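Local atomic coordinates of antistasin (Haementeria officinalis, PDB entry 1SKZ), a protein that inhibits blood coagulation factor Xa, a serine protease, as a secreted and heavily disulfide-bonded anticoagulant of the antistasin family. Residues S17-I21 with I22-C26; V35-P38 with H39-R43. All blocks are in the same frame, centred on the assembly; numbering follows the deposited sequence.

Contact 1: residues S17-I21 with I22-C26; sequences SACNI and ITDRC
The side-chain oxygen of Asn-20 meets the backbone just beyond it, where the chain turns back. OD1 lies 3.0 Å from the N of Thr-23 in a fairly straight hydrogen bond whose donor sits above the amide plane, and 2.9 Å from the N of Ile-22 in a weak, bent one. CG, anti to the backbone N (chi1 -174°), sets OD1 beside these two N-H groups. At the tip, Thr-23 OG1 lies 3.5 Å from CG of Asn-20, the two side chains crossing at a slant. The backbone of Asn-20 grips the returning arm as well: its N donates to the O of Arg-25 at 3.0 Å, while its O receives a weak bond from the N of Asp-24. This is a chain reversal without regular strands, its tip capped by OD1, which accepts from Thr-23 and, weakly as in an Asx turn, from Ile-22. Asn suits it because a short amide can also donate; ND2 reaches Tyr-46 O. A leucine here would probably leave the N-H groups of Ile-22 and Thr-23 without their acceptor and the tip freer to shift. Farther down the arms, Ala-18 O receives a CA-H contact from Cys-26 CA at 3.3 Å. Asp-24 OD1 lies 3.5 Å from Cys-19 SG and accepts from Glu-9 N. Disulfides from Cys-19 to Cys-8 and from Cys-26 to Cys-13 tie both arms to the N-terminal segment.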
ATOM      1  N   SER A  17     -14.346   0.130   8.375  1.00 28.53           N
ATOM      2  CA  SER A  17     -13.110   0.727   8.860  1.00 28.29           C
ATOM      3  C   SER A  17     -12.160  -0.314   9.406  1.00 25.92           C
ATOM      4  O   SER A  17     -12.547  -1.448   9.649  1.00 26.69           O
ATOM      5  CB  SER A  17     -13.381   1.823   9.913  1.00 27.78           C
ATOM      6  OG  SER A  17     -13.786   1.268  11.141  1.00 27.74           O
ATOM      7  N   ALA A  18     -10.879   0.028   9.391  1.00 24.24           N
ATOM      8  CA  ALA A  18      -9.840  -0.882   9.842  1.00 23.20           C
ATOM      9  C   ALA A  18      -8.879  -0.164  10.776  1.00 22.04           C
ATOM     10  O   ALA A  18      -8.866   1.084  10.867  1.00 21.10           O
ATOM     11  CB  ALA A  18      -9.089  -1.479   8.648  1.00 21.76           C
ATOM     12  N   CYS A  19      -8.116  -0.959  11.508  1.00 20.36           N
ATOM     13  CA  CYS A  19      -7.232  -0.431  12.530  1.00 20.75           C
ATOM     14  C   CYS A  19      -5.966   0.258  12.007  1.00 18.98           C
ATOM     15  O   CYS A  19      -5.251  -0.289  11.149  1.00 18.15           O
ATOM     16  CB  CYS A  19      -6.862  -1.557  13.468  1.00 22.96           C
ATOM     17  SG  CYS A  19      -6.114  -0.920  14.978  1.00 29.50           S
ATOM     18  N   ASN A  20      -5.759   1.493  12.456  1.00 16.79           N
ATOM     19  CA  ASN A  20      -4.527   2.221  12.217  1.00 17.64           C
ATOM     20  C   ASN A  20      -3.515   1.905  13.317  1.00 19.60           C
ATOM     21  O   ASN A  20      -3.796   2.060  14.493  1.00 17.89           O
ATOM     22  CB  ASN A  20      -4.799   3.731  12.149  1.00 18.09           C
ATOM     23  CG  ASN A  20      -3.561   4.544  11.763  1.00 18.55           C
ATOM     24  OD1 ASN A  20      -2.516   4.466  12.420  1.00 19.36           O
ATOM     25  ND2 ASN A  20      -3.693   5.362  10.715  1.00 18.48           N
ATOM     26  N   ILE A  21      -2.380   1.337  12.917  1.00 19.01           N
ATOM     27  CA  ILE A  21      -1.483   0.700  13.842  1.00 19.43           C
ATOM     28  C   ILE A  21      -0.667   1.774  14.531  1.00 20.81           C
ATOM     29  O   ILE A  21      -0.183   1.581  15.640  1.00 21.09           O
ATOM     30  CB  ILE A  21      -0.559  -0.303  13.107  1.00 20.70           C
ATOM     31  CG1 ILE A  21      -0.021  -1.316  14.117  1.00 21.70           C
ATOM     32  CG2 ILE A  21       0.564   0.468  12.309  1.00 18.35           C
ATOM     33  CD1 ILE A  21       1.010  -2.239  13.567  1.00 24.33           C
ATOM     34  N   ILE A  22      -0.625   2.950  13.930  1.00 20.80           N
ATOM     35  CA  ILE A  22       0.045   4.066  14.561  1.00 24.45           C
ATOM     36  C   ILE A  22      -0.817   4.703  15.665  1.00 26.12           C
ATOM     37  O   ILE A  22      -0.376   4.801  16.822  1.00 26.12           O
ATOM     38  CB  ILE A  22       0.477   5.133  13.514  1.00 24.28           C
ATOM     39  CG1 ILE A  22       1.537   4.535  12.578  1.00 21.76           C
ATOM     40  CG2 ILE A  22       1.101   6.344  14.209  1.00 23.43           C
ATOM     41  CD1 ILE A  22       2.105   5.549  11.574  1.00 21.89           C
ATOM     42  N   THR A  23      -2.058   5.040  15.340  1.00 26.78           N
ATOM     43  CA  THR A  23      -2.879   5.816  16.261  1.00 29.18           C
ATOM     44  C   THR A  23      -3.751   4.921  17.114  1.00 30.73           C
ATOM     45  O   THR A  23      -4.264   5.350  18.138  1.00 31.21           O
ATOM     46  CB  THR A  23      -3.778   6.838  15.521  1.00 28.60           C
ATOM     47  OG1 THR A  23      -4.668   6.152  14.621  1.00 28.89           O
ATOM     48  CG2 THR A  23      -2.927   7.823  14.746  1.00 27.22           C
ATOM     49  N   ASP A  24      -3.808   3.654  16.735  1.00 31.75           N
ATOM     50  CA  ASP A  24      -4.690   2.654  17.323  1.00 33.92           C
ATOM     51  C   ASP A  24      -6.172   3.027  17.327  1.00 34.88           C
ATOM     52  O   ASP A  24      -6.979   2.452  18.091  1.00 34.74           O
ATOM     53  CB  ASP A  24      -4.224   2.270  18.721  1.00 34.84           C
ATOM     54  CG  ASP A  24      -4.479   0.816  19.020  1.00 36.75           C
ATOM     55  OD1 ASP A  24      -4.850   0.045  18.090  1.00 36.48           O
ATOM     56  OD2 ASP A  24      -4.349   0.439  20.205  1.00 38.48           O
ATOM     57  N   ARG A  25      -6.537   3.828  16.325  1.00 33.91           N
ATOM     58  CA  ARG A  25      -7.919   4.235  16.070  1.00 35.00           C
ATOM     59  C   ARG A  25      -8.372   3.702  14.676  1.00 32.68           C
ATOM     60  O   ARG A  25      -7.544   3.447  13.801  1.00 29.39           O
ATOM     61  CB  ARG A  25      -7.972   5.765  16.171  1.00 37.06           C
ATOM     62  CG  ARG A  25      -9.299   6.477  15.952  1.00 41.40           C
ATOM     63  CD  ARG A  25      -9.118   7.995  16.343  1.00 43.84           C
ATOM     64  NE  ARG A  25     -10.071   8.939  15.724  1.00 42.91           N
ATOM     65  CZ  ARG A  25      -9.732   9.988  14.966  1.00 42.98           C
ATOM     66  NH1 ARG A  25      -8.502  10.125  14.459  1.00 43.70           N
ATOM     67  NH2 ARG A  25     -10.658  10.882  14.662  1.00 43.68           N
ATOM     68  N   CYS A  26      -9.652   3.351  14.567  1.00 30.27           N
ATOM     69  CA  CYS A  26     -10.230   2.771  13.356  1.00 27.95           C
ATOM     70  C   CYS A  26     -10.492   3.822  12.306  1.00 28.29           C
ATOM     71  O   CYS A  26     -11.652   4.140  12.026  1.00 27.68           O
ATOM     72  CB  CYS A  26     -11.550   2.098  13.685  1.00 26.38           C
ATOM     73  SG  CYS A  26     -11.310   0.695  14.787  1.00 26.82           S
TER

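Contact 2: residues V35-P38 with H39-R43; sequences VHCP and HGFQR
Gly-40 N donates to Cys-37 O at 2.9 Å, closing a type I beta turn with Pro-38 and His-39 at its two corners. Pro-38 suits the first corner, where its ring restrains phi to the range this corner needs and where no N-H is required. Gly-40 follows with phi 82° and psi 176°; a side chain on this backbone would press against the carbonyl oxygen of His-39, and glycine avoids that as the chain leaves the turn for strand 41-43.

Across the turn the sulfur of Cys-37 meets the ring of Phe-41. SG stands 4.2 Å from the centroid of the Phe-41 ring, approaching obliquely in a sulfur-aromatic contact, and its nearest ring atom is CE1 of Phe-41 at 3.5 Å. The Phe-41 ring is turned back toward 35-37 by its first torsion, CG lying beside the backbone N (chi1 -68°), which brings CZ to 3.3 Å from the O of Val-35. Val-35 adds an apolar touch, its CB 4.3 Å from CE1 of Phe-41.

This turn lies in the first antistasin-like repeat, which carries the reactive bond Arg-34–Val-35. An aromatic residue fits here because a flat, polarisable ring can touch both the sulfur and the carbonyl oxygen of Val-35. Cys-37 is joined to Cys-53, so the sulfur that Phe-41 packs on also pins the turn to the later part of the domain. At the outer corner a water bridges the O of Pro-38 and ND1 of His-39, lying 3.1 Å from each. Val-35 also packs on Arg-45 of the second subunit, and Arg-43 O accepts a hydrogen bond from Lys-52 NZ of that subunit.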
ATOM      1  N   VAL A  35      -6.627 -11.545  -0.109  1.00 17.26           N
ATOM      2  CA  VAL A  35      -5.340 -12.186  -0.354  1.00 15.06           C
ATOM      3  C   VAL A  35      -4.732 -12.728   0.959  1.00 14.39           C
ATOM      4  O   VAL A  35      -4.778 -12.048   1.996  1.00 12.43           O
ATOM      5  CB  VAL A  35      -4.358 -11.169  -1.032  1.00 13.70           C
ATOM      6  CG1 VAL A  35      -2.937 -11.718  -1.115  1.00 12.97           C
ATOM      7  CG2 VAL A  35      -4.870 -10.846  -2.436  1.00 14.49           C
ATOM      8  N   HIS A  36      -4.272 -13.987   0.917  1.00 14.60           N
ATOM      9  CA  HIS A  36      -3.274 -14.505   1.872  1.00 15.00           C
ATOM     10  C   HIS A  36      -1.836 -13.957   1.716  1.00 14.81           C
ATOM     11  O   HIS A  36      -1.123 -14.252   0.759  1.00 14.88           O
ATOM     12  CB  HIS A  36      -3.220 -16.038   1.804  1.00 16.63           C
ATOM     13  CG  HIS A  36      -2.377 -16.653   2.881  1.00 15.97           C
ATOM     14  ND1 HIS A  36      -2.728 -16.599   4.216  1.00 15.64           N
ATOM     15  CD2 HIS A  36      -1.122 -17.162   2.848  1.00 15.44           C
ATOM     16  CE1 HIS A  36      -1.725 -17.042   4.954  1.00 15.25           C
ATOM     17  NE2 HIS A  36      -0.738 -17.382   4.153  1.00 15.29           N
ATOM     18  N   CYS A  37      -1.397 -13.182   2.692  1.00 14.58           N
ATOM     19  CA  CYS A  37      -0.028 -12.684   2.736  1.00 14.50           C
ATOM     20  C   CYS A  37       0.717 -13.318   3.918  1.00 17.03           C
ATOM     21  O   CYS A  37       0.396 -13.048   5.086  1.00 15.74           O
ATOM     22  CB  CYS A  37      -0.037 -11.185   2.902  1.00 12.51           C
ATOM     23  SG  CYS A  37      -0.711 -10.275   1.466  1.00 13.99           S
ATOM     24  N   PRO A  38       1.674 -14.218   3.624  1.00 18.23           N
ATOM     25  CA  PRO A  38       2.482 -14.917   4.635  1.00 17.76           C
ATOM     26  C   PRO A  38       3.109 -14.018   5.680  1.00 18.19           C
ATOM     27  O   PRO A  38       3.214 -14.416   6.828  1.00 22.51           O
ATOM     28  CB  PRO A  38       3.557 -15.633   3.818  1.00 19.43           C
ATOM     29  CG  PRO A  38       3.057 -15.688   2.434  1.00 19.00           C
ATOM     30  CD  PRO A  38       2.070 -14.577   2.245  1.00 18.52           C
ATOM     31  N   HIS A  39       3.531 -12.819   5.302  1.00 14.67           N
ATOM     32  CA  HIS A  39       4.009 -11.856   6.285  1.00 15.36           C
ATOM     33  C   HIS A  39       3.069 -10.705   6.571  1.00 13.78           C
ATOM     34  O   HIS A  39       3.499  -9.681   7.079  1.00 16.69           O
ATOM     35  CB  HIS A  39       5.366 -11.274   5.883  1.00 16.45           C
ATOM     36  CG  HIS A  39       6.409 -12.309   5.629  1.00 19.22           C
ATOM     37  ND1 HIS A  39       6.836 -13.183   6.605  1.00 21.84           N
ATOM     38  CD2 HIS A  39       7.087 -12.634   4.504  1.00 20.45           C
ATOM     39  CE1 HIS A  39       7.740 -13.998   6.093  1.00 21.97           C
ATOM     40  NE2 HIS A  39       7.908 -13.687   4.822  1.00 23.72           N
ATOM     41  N   GLY A  40       1.800 -10.840   6.234  1.00 12.86           N
ATOM     42  CA  GLY A  40       0.888  -9.716   6.389  1.00 13.30           C
ATOM     43  C   GLY A  40       0.898  -8.672   5.265  1.00 10.59           C
ATOM     44  O   GLY A  40       1.704  -8.702   4.359  1.00 10.63           O
ATOM     45  N   PHE A  41       0.012  -7.702   5.392  1.00 11.84           N
ATOM     46  CA  PHE A  41      -0.153  -6.602   4.449  1.00 13.31           C
ATOM     47  C   PHE A  41       0.786  -5.460   4.746  1.00 12.95           C
ATOM     48  O   PHE A  41       1.109  -5.195   5.888  1.00 12.96           O
ATOM     49  CB  PHE A  41      -1.592  -6.071   4.518  1.00 12.68           C
ATOM     50  CG  PHE A  41      -2.624  -7.039   4.004  1.00 14.39           C
ATOM     51  CD1 PHE A  41      -2.614  -7.455   2.664  1.00 12.93           C
ATOM     52  CD2 PHE A  41      -3.610  -7.545   4.853  1.00 15.95           C
ATOM     53  CE1 PHE A  41      -3.542  -8.348   2.173  1.00 11.03           C
ATOM     54  CE2 PHE A  41      -4.564  -8.461   4.355  1.00 15.99           C
ATOM     55  CZ  PHE A  41      -4.513  -8.859   2.986  1.00 13.57           C
ATOM     56  N   GLN A  42       1.267  -4.816   3.695  1.00 13.09           N
ATOM     57  CA  GLN A  42       2.002  -3.566   3.797  1.00 13.59           C
ATOM     58  C   GLN A  42       1.121  -2.475   4.345  1.00 12.22           C
ATOM     59  O   GLN A  42      -0.101  -2.568   4.293  1.00 12.94           O
ATOM     60  CB  GLN A  42       2.556  -3.157   2.424  1.00 14.79           C
ATOM     61  CG  GLN A  42       3.524  -4.208   1.938  1.00 19.00           C
ATOM     62  CD  GLN A  42       4.431  -3.731   0.834  1.00 24.63           C
ATOM     63  OE1 GLN A  42       4.804  -2.549   0.769  1.00 26.84           O
ATOM     64  NE2 GLN A  42       4.778  -4.652  -0.073  1.00 23.98           N
ATOM     65  N   ARG A  43       1.734  -1.477   4.946  1.00 11.62           N
ATOM     66  CA  ARG A  43       0.965  -0.344   5.420  1.00 14.48           C
ATOM     67  C   ARG A  43       1.491   0.918   4.769  1.00 14.34           C
ATOM     68  O   ARG A  43       2.681   1.019   4.457  1.00 15.27           O
ATOM     69  CB  ARG A  43       1.046  -0.235   6.959  1.00 16.49           C
ATOM     70  CG  ARG A  43       0.330  -1.392   7.681  1.00 20.69           C
ATOM     71  CD  ARG A  43       0.107  -1.081   9.134  1.00 23.79           C
ATOM     72  NE  ARG A  43      -0.500  -2.188   9.876  1.00 24.13           N
ATOM     73  CZ  ARG A  43      -1.729  -2.161  10.371  1.00 24.42           C
ATOM     74  NH1 ARG A  43      -2.485  -1.071  10.258  1.00 23.83           N
ATOM     75  NH2 ARG A  43      -2.194  -3.238  10.969  1.00 25.86           N
TER
HETATM   76  O   HOH W   1       5.199 -14.001   9.126  1.00 41.69           O

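Contact 1 and contact 2 follow one another along the chain, with centres 16 Å apart, and Arg-43 at the end of contact 2 joins them. Its NH1 lies 3.0 Å from Cys-19 O, a probable hydrogen bond, and also reaches Gly-47 O; its CZ packs 3.5 Å from CB of Ile-21. A long, charged side chain suits this place, since it can cross from strand 41-43 to the chain reversal at 17-26. Contact 2 includes Val-35 of the reactive bond; near contact 1, the side chain of Ile-22 lies about 3 Å from that of Arg-98, in a predicted heparin site.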